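Local coordinates for GXWXG domain-containing protein (Thermomonospora curvata, PDB 4MVE), which is of unknown function, an uncharacterised protein that combines a GXWXG family region with a DUF4334 region in a single small chain, at residues A[67-72]-A[120-125]; A[77-82]-A[87-92]. All blocks are in the same frame, centred on the assembly; numbering follows the deposited sequence.

Overall arrangement
From the N terminus the chain runs through helices 5-16 and 22-29 and strand 42-48 before reaching strand 64-71, where contact 1 begins. It then turns back as strand 74-81 and, after a short turn, as strand 87-89; these two close contact 2, a local hairpin. Two more strands follow, 96-103 and 106-113, before 120-125 on strand 118-124 completes contact 1, so the small loop of contact 2 lies wholly within the large one. Contact 1 ties the GXWXG family region to the DUF4334 region through the buried interior, whereas contact 2 is nearer the outside, its centre about 16 Å from that of contact 1. The two touch where K67 NZ approaches P77 O at 3.1 Å, a probable hydrogen bond.

Contact 1 (A[67-72]-A[120-125]); sequences KRFIDR and DHFRRV
A buried lysine and aspartate, K67 and D120, meet here in a loose salt bridge, with a water closing the triangle. K67 NZ lies 3.6 Å from D120 OD2, and the water accepts a hydrogen bond from K67 NZ at 2.8 Å and donates one to D120 OD2 at 2.9 Å. The ammonium also hydrogen-bonds to P77 O, so a carbonyl, a water and a carboxylate oxygen lie around it. The K67 chain is extended through chi3 and bends at its last torsion (chi4 -69°), which turns NZ aside at the end of the chain.

Beside the ion pair, F69 and F122 reach toward each other from opposite directions. Their rings meet at F69 CZ and F122 CZ, 3.9 Å apart, with planes nearly perpendicular at 88° and centroids 5.8 Å apart. The approach is oblique, and the backbone carbonyl O of D120 lies over one face of the F122 ring, toward its rim.

No backbone bond links the segments: side chains and one water bridge strands 64-71 and 118-124 across the interior of the curled antiparallel sheet. M111 of strand 106-113 and F145 of strand 143-149 pack against K67, D120 and F122, while W44 of strand 42-48 meets the F69 ring.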
loop_
_atom_site.group_PDB
_atom_site.type_symbol
_atom_site.label_atom_id
_atom_site.label_comp_id
_atom_site.label_asym_id
_atom_site.label_seq_id
_atom_site.Cartn_x
_atom_site.Cartn_y
_atom_site.Cartn_z
ATOM N N LYS A 67 -5.940 3.793 -3.742
ATOM C CA LYS A 67 -5.933 2.791 -4.847
ATOM C C LYS A 67 -7.288 2.170 -5.064
ATOM O O LYS A 67 -8.098 2.121 -4.123
ATOM C CB LYS A 67 -4.927 1.651 -4.544
ATOM C CG LYS A 67 -3.509 2.092 -4.190
ATOM C CD LYS A 67 -2.585 0.897 -3.892
ATOM C CE LYS A 67 -1.187 1.334 -3.575
ATOM N NZ LYS A 67 -0.521 1.892 -4.780
ATOM N N ARG A 68 -7.550 1.716 -6.312
ATOM C CA ARG A 68 -8.788 0.997 -6.670
ATOM C C ARG A 68 -8.411 -0.334 -7.323
ATOM O O ARG A 68 -7.718 -0.333 -8.339
ATOM C CB ARG A 68 -9.722 1.800 -7.596
ATOM C CG ARG A 68 -11.104 1.077 -7.782
ATOM C CD ARG A 68 -12.271 1.963 -8.230
ATOM N NE ARG A 68 -12.108 2.441 -9.608
ATOM C CZ ARG A 68 -12.889 2.104 -10.636
ATOM N NH1 ARG A 68 -12.639 2.578 -11.848
ATOM N NH2 ARG A 68 -13.900 1.260 -10.465
ATOM N N PHE A 69 -8.784 -1.468 -6.696
ATOM C CA PHE A 69 -8.520 -2.791 -7.267
ATOM C C PHE A 69 -9.828 -3.257 -7.973
ATOM O O PHE A 69 -10.776 -3.624 -7.275
ATOM C CB PHE A 69 -8.041 -3.768 -6.165
ATOM C CG PHE A 69 -6.856 -3.250 -5.364
ATOM C CD1 PHE A 69 -5.550 -3.638 -5.688
ATOM C CD2 PHE A 69 -7.045 -2.391 -4.279
ATOM C CE1 PHE A 69 -4.457 -3.136 -4.966
ATOM C CE2 PHE A 69 -5.954 -1.893 -3.561
ATOM C CZ PHE A 69 -4.669 -2.257 -3.919
ATOM N N ILE A 70 -9.915 -3.163 -9.324
ATOM C CA ILE A 70 -11.167 -3.548 -10.038
ATOM C C ILE A 70 -11.288 -5.067 -10.040
ATOM O O ILE A 70 -12.293 -5.611 -9.593
ATOM C CB ILE A 70 -11.376 -2.992 -11.498
ATOM C CG1 ILE A 70 -10.746 -1.590 -11.835
ATOM C CG2 ILE A 70 -12.793 -3.170 -12.019
ATOM C CD1 ILE A 70 -11.066 -0.491 -11.056
ATOM N N ASP A 71 -10.277 -5.731 -10.594
ATOM C CA ASP A 71 -10.145 -7.177 -10.692
ATOM C C ASP A 71 -8.633 -7.486 -10.627
ATOM O O ASP A 71 -7.812 -6.548 -10.569
ATOM C CB ASP A 71 -10.823 -7.726 -11.969
ATOM C CG ASP A 71 -10.387 -7.097 -13.296
ATOM O OD1 ASP A 71 -9.162 -7.089 -13.584
ATOM O OD2 ASP A 71 -11.278 -6.722 -14.096
ATOM N N ARG A 72 -8.276 -8.783 -10.627
ATOM C CA ARG A 72 -6.888 -9.280 -10.566
ATOM C C ARG A 72 -5.985 -8.642 -11.645
ATOM O O ARG A 72 -4.768 -8.568 -11.471
ATOM C CB ARG A 72 -6.935 -10.816 -10.756
ATOM C CG ARG A 72 -5.622 -11.583 -10.648
ATOM C CD ARG A 72 -5.874 -13.054 -10.953
ATOM N NE ARG A 72 -4.636 -13.823 -11.108
ATOM C CZ ARG A 72 -4.081 -14.128 -12.281
ATOM N NH1 ARG A 72 -2.973 -14.857 -12.328
ATOM N NH2 ARG A 72 -4.635 -13.712 -13.415
ATOM N N ASP A 120 4.022 -3.989 -4.576
ATOM C CA ASP A 120 3.540 -3.713 -3.209
ATOM C C ASP A 120 2.979 -4.997 -2.616
ATOM O O ASP A 120 1.924 -5.461 -3.066
ATOM C CB ASP A 120 2.476 -2.604 -3.167
ATOM C CG ASP A 120 2.856 -1.300 -3.852
ATOM O OD1 ASP A 120 4.046 -0.906 -3.777
ATOM O OD2 ASP A 120 1.956 -0.641 -4.396
ATOM N N HIS A 121 3.682 -5.563 -1.621
ATOM C CA HIS A 121 3.338 -6.827 -0.923
ATOM C C HIS A 121 2.398 -6.515 0.228
ATOM O O HIS A 121 2.750 -5.722 1.101
ATOM C CB HIS A 121 4.605 -7.526 -0.424
ATOM C CG HIS A 121 5.613 -7.774 -1.499
ATOM N ND1 HIS A 121 5.718 -9.024 -2.135
ATOM C CD2 HIS A 121 6.566 -6.947 -2.000
ATOM C CE1 HIS A 121 6.723 -8.907 -2.979
ATOM N NE2 HIS A 121 7.284 -7.682 -2.915
ATOM N N PHE A 122 1.169 -7.048 0.184
ATOM C CA PHE A 122 0.150 -6.730 1.193
ATOM C C PHE A 122 0.032 -7.776 2.295
ATOM O O PHE A 122 0.010 -8.976 2.023
ATOM C CB PHE A 122 -1.213 -6.560 0.520
ATOM C CG PHE A 122 -1.242 -5.458 -0.496
ATOM C CD1 PHE A 122 -0.962 -4.144 -0.128
ATOM C CD2 PHE A 122 -1.512 -5.729 -1.833
ATOM C CE1 PHE A 122 -0.964 -3.123 -1.081
ATOM C CE2 PHE A 122 -1.491 -4.716 -2.779
ATOM C CZ PHE A 122 -1.241 -3.414 -2.395
ATOM N N ARG A 123 -0.101 -7.315 3.538
ATOM C CA ARG A 123 -0.367 -8.206 4.670
ATOM C C ARG A 123 -1.558 -7.649 5.424
ATOM O O ARG A 123 -1.718 -6.447 5.490
ATOM C CB ARG A 123 0.858 -8.353 5.597
ATOM C CG ARG A 123 2.116 -8.896 4.956
ATOM C CD ARG A 123 2.256 -10.404 4.878
ATOM N NE ARG A 123 3.509 -10.730 4.182
ATOM C CZ ARG A 123 4.677 -10.934 4.787
ATOM N NH1 ARG A 123 4.760 -10.918 6.113
ATOM N NH2 ARG A 123 5.767 -11.176 4.071
ATOM N N ARG A 124 -2.345 -8.506 6.044
ATOM C CA ARG A 124 -3.548 -8.136 6.764
ATOM C C ARG A 124 -3.250 -7.501 8.123
ATOM O O ARG A 124 -2.502 -8.074 8.912
ATOM C CB ARG A 124 -4.429 -9.408 6.983
ATOM C CG ARG A 124 -5.797 -9.141 7.638
ATOM C CD ARG A 124 -6.578 -10.432 7.861
ATOM N NE ARG A 124 -7.910 -10.189 8.430
ATOM C CZ ARG A 124 -8.173 -10.142 9.731
ATOM N NH1 ARG A 124 -7.204 -10.326 10.619
ATOM N NH2 ARG A 124 -9.404 -9.899 10.155
ATOM N N VAL A 125 -3.902 -6.380 8.417
ATOM C CA VAL A 125 -3.936 -5.755 9.753
ATOM C C VAL A 125 -5.286 -6.217 10.384
ATOM O O VAL A 125 -5.289 -6.811 11.461
ATOM C CB VAL A 125 -3.739 -4.218 9.769
ATOM C CG1 VAL A 125 -4.041 -3.625 11.160
ATOM C CG2 VAL A 125 -2.334 -3.858 9.324
HETATM O O HOH W 1 2.250 2.214 -4.781
#

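Contact 2 (A[77-82]-A[87-92]); sequences PLLCRS and IYSYEK
C80 and Y88 form the tight centre of this antiparallel hairpin. They are a hydrogen-bonded pair: C80 N donates to Y88 O at 2.8 Å and Y88 N to C80 O at 3.0 Å, both nearly straight. Y90 N adds a third bond to L78 O (2.9 Å), with the donor tilted 33° from the carbonyl plane. The Y88 ring leans back over strand 74-81, because chi1 of 77° sets CG between the backbone N and carbonyl carbon; CE1 comes to 3.8 Å from C80 CB, CD1 touches S82 CB, and C80 SG lies obliquely off the ring. With an alanine here in place of Y88 the ring is gone, which would probably leave C80 CB and S82 CB without their cover and open a gap beside them.

On the other face, L79 CB meets I87 CG2 and L79 CD2 packs on S89 CB at 3.8 Å. The solvent side is looser: the R81 chain bends at chi3 (-76°), bringing one guanidinium face against I87 CD1, 3.7 Å from R81 NH2, while R81 NH1 bonds to G85 O in the turn. S82 OG likewise bonds to D84 there. At the L78 end a water accepts from L78 N, donates to Y90 O and hydrogen-bonds to S89 OG.

Strand 87-89 thus lies along strand 74-81, whose other edge pairs with strand 64-71; Y65 of that strand touches R81 and I87, and M62 packs against C80, Y88 and Y90.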
loop_
_atom_site.group_PDB
_atom_site.type_symbol
_atom_site.label_atom_id
_atom_site.label_comp_id
_atom_site.label_asym_id
_atom_site.label_seq_id
_atom_site.Cartn_x
_atom_site.Cartn_y
_atom_site.Cartn_z
ATOM N N PRO A 77 -3.420 2.299 -9.433
ATOM C CA PRO A 77 -2.518 2.437 -8.279
ATOM C C PRO A 77 -2.442 3.824 -7.661
ATOM O O PRO A 77 -2.027 3.947 -6.501
ATOM C CB PRO A 77 -1.153 2.043 -8.849
ATOM C CG PRO A 77 -1.239 2.369 -10.303
ATOM C CD PRO A 77 -2.678 2.211 -10.713
ATOM N N LEU A 78 -2.777 4.866 -8.422
ATOM C CA LEU A 78 -2.595 6.245 -7.936
ATOM C C LEU A 78 -3.806 7.109 -8.063
ATOM O O LEU A 78 -3.848 8.013 -8.905
ATOM C CB LEU A 78 -1.420 6.924 -8.672
ATOM C CG LEU A 78 -0.068 6.192 -8.576
ATOM C CD1 LEU A 78 0.888 6.739 -9.601
ATOM C CD2 LEU A 78 0.540 6.342 -7.155
ATOM N N LEU A 79 -4.777 6.884 -7.166
ATOM C CA LEU A 79 -5.945 7.748 -7.057
ATOM C C LEU A 79 -5.479 8.972 -6.351
ATOM O O LEU A 79 -4.714 8.846 -5.395
ATOM C CB LEU A 79 -7.105 7.072 -6.301
ATOM C CG LEU A 79 -7.691 5.775 -6.905
ATOM C CD1 LEU A 79 -8.850 5.252 -6.001
ATOM C CD2 LEU A 79 -8.177 5.993 -8.384
ATOM N N CYS A 80 -5.833 10.156 -6.872
ATOM C CA CYS A 80 -5.392 11.422 -6.309
ATOM C C CYS A 80 -6.563 12.318 -6.171
ATOM O O CYS A 80 -7.600 12.103 -6.806
ATOM C CB CYS A 80 -4.295 12.069 -7.162
ATOM S SG CYS A 80 -2.791 11.075 -7.314
ATOM N N ARG A 81 -6.397 13.340 -5.356
ATOM C CA ARG A 81 -7.424 14.333 -5.155
ATOM C C ARG A 81 -7.078 15.558 -5.972
ATOM O O ARG A 81 -5.967 16.102 -5.857
ATOM C CB ARG A 81 -7.583 14.656 -3.672
ATOM C CG ARG A 81 -8.985 15.140 -3.354
ATOM C CD ARG A 81 -9.155 15.422 -1.888
ATOM N NE ARG A 81 -9.284 14.214 -1.067
ATOM C CZ ARG A 81 -10.428 13.580 -0.834
ATOM N NH1 ARG A 81 -11.546 13.972 -1.433
ATOM N NH2 ARG A 81 -10.459 12.531 -0.028
ATOM N N SER A 82 -8.009 15.945 -6.862
ATOM C CA SER A 82 -7.854 17.131 -7.701
ATOM C C SER A 82 -8.261 18.384 -6.868
ATOM O O SER A 82 -8.873 18.206 -5.804
ATOM C CB SER A 82 -8.683 16.984 -8.975
ATOM O OG SER A 82 -10.057 16.814 -8.679
ATOM N N ILE A 87 -12.126 12.579 -6.670
ATOM C CA ILE A 87 -11.010 11.648 -6.732
ATOM C C ILE A 87 -10.887 11.090 -8.165
ATOM O O ILE A 87 -11.881 10.646 -8.742
ATOM C CB ILE A 87 -11.128 10.562 -5.628
ATOM C CG1 ILE A 87 -10.843 11.223 -4.243
ATOM C CG2 ILE A 87 -10.151 9.403 -5.899
ATOM C CD1 ILE A 87 -11.423 10.542 -3.033
ATOM N N TYR A 88 -9.654 11.155 -8.734
ATOM C CA TYR A 88 -9.373 10.706 -10.093
ATOM C C TYR A 88 -8.157 9.791 -10.122
ATOM O O TYR A 88 -7.249 9.856 -9.272
ATOM C CB TYR A 88 -9.181 11.912 -11.048
ATOM C CG TYR A 88 -7.829 12.575 -10.913
ATOM C CD1 TYR A 88 -7.553 13.430 -9.852
ATOM C CD2 TYR A 88 -6.795 12.284 -11.806
ATOM C CE1 TYR A 88 -6.300 14.011 -9.699
ATOM C CE2 TYR A 88 -5.529 12.833 -11.645
ATOM C CZ TYR A 88 -5.286 13.699 -10.593
ATOM O OH TYR A 88 -4.055 14.279 -10.448
ATOM N N SER A 89 -8.140 8.954 -11.134
ATOM C CA SER A 89 -7.070 8.014 -11.347
ATOM C C SER A 89 -5.951 8.631 -12.187
ATOM O O SER A 89 -6.159 8.914 -13.370
ATOM C CB SER A 89 -7.615 6.768 -12.031
ATOM O OG SER A 89 -6.525 5.924 -12.315
ATOM N N TYR A 90 -4.768 8.856 -11.564
ATOM C CA TYR A 90 -3.567 9.364 -12.245
ATOM C C TYR A 90 -2.957 8.204 -13.018
ATOM O O TYR A 90 -2.651 7.170 -12.418
ATOM C CB TYR A 90 -2.568 9.970 -11.249
ATOM C CG TYR A 90 -1.402 10.653 -11.930
ATOM C CD1 TYR A 90 -1.605 11.706 -12.821
ATOM C CD2 TYR A 90 -0.092 10.259 -11.674
ATOM C CE1 TYR A 90 -0.535 12.293 -13.503
ATOM C CE2 TYR A 90 0.988 10.867 -12.320
ATOM C CZ TYR A 90 0.762 11.882 -13.231
ATOM O OH TYR A 90 1.830 12.486 -13.840
ATOM N N GLU A 91 -2.865 8.319 -14.351
ATOM C CA GLU A 91 -2.440 7.148 -15.136
ATOM C C GLU A 91 -1.134 7.324 -15.904
ATOM O O GLU A 91 -0.776 6.422 -16.670
ATOM C CB GLU A 91 -3.565 6.736 -16.114
ATOM C CG GLU A 91 -4.879 6.521 -15.381
ATOM C CD GLU A 91 -5.998 5.756 -16.052
ATOM O OE1 GLU A 91 -6.168 5.901 -17.285
ATOM O OE2 GLU A 91 -6.766 5.084 -15.318
ATOM N N LYS A 92 -0.382 8.403 -15.631
ATOM C CA LYS A 92 0.842 8.688 -16.371
ATOM C C LYS A 92 1.983 7.696 -16.029
ATOM O O LYS A 92 2.883 7.518 -16.854
ATOM C CB LYS A 92 1.270 10.165 -16.160
ATOM C CG LYS A 92 2.693 10.545 -16.591
ATOM C CD LYS A 92 2.801 10.786 -18.093
ATOM C CE LYS A 92 4.130 10.367 -18.664
ATOM N NZ LYS A 92 4.297 10.895 -20.044
HETATM O O HOH W 2 -4.208 5.243 -10.903
#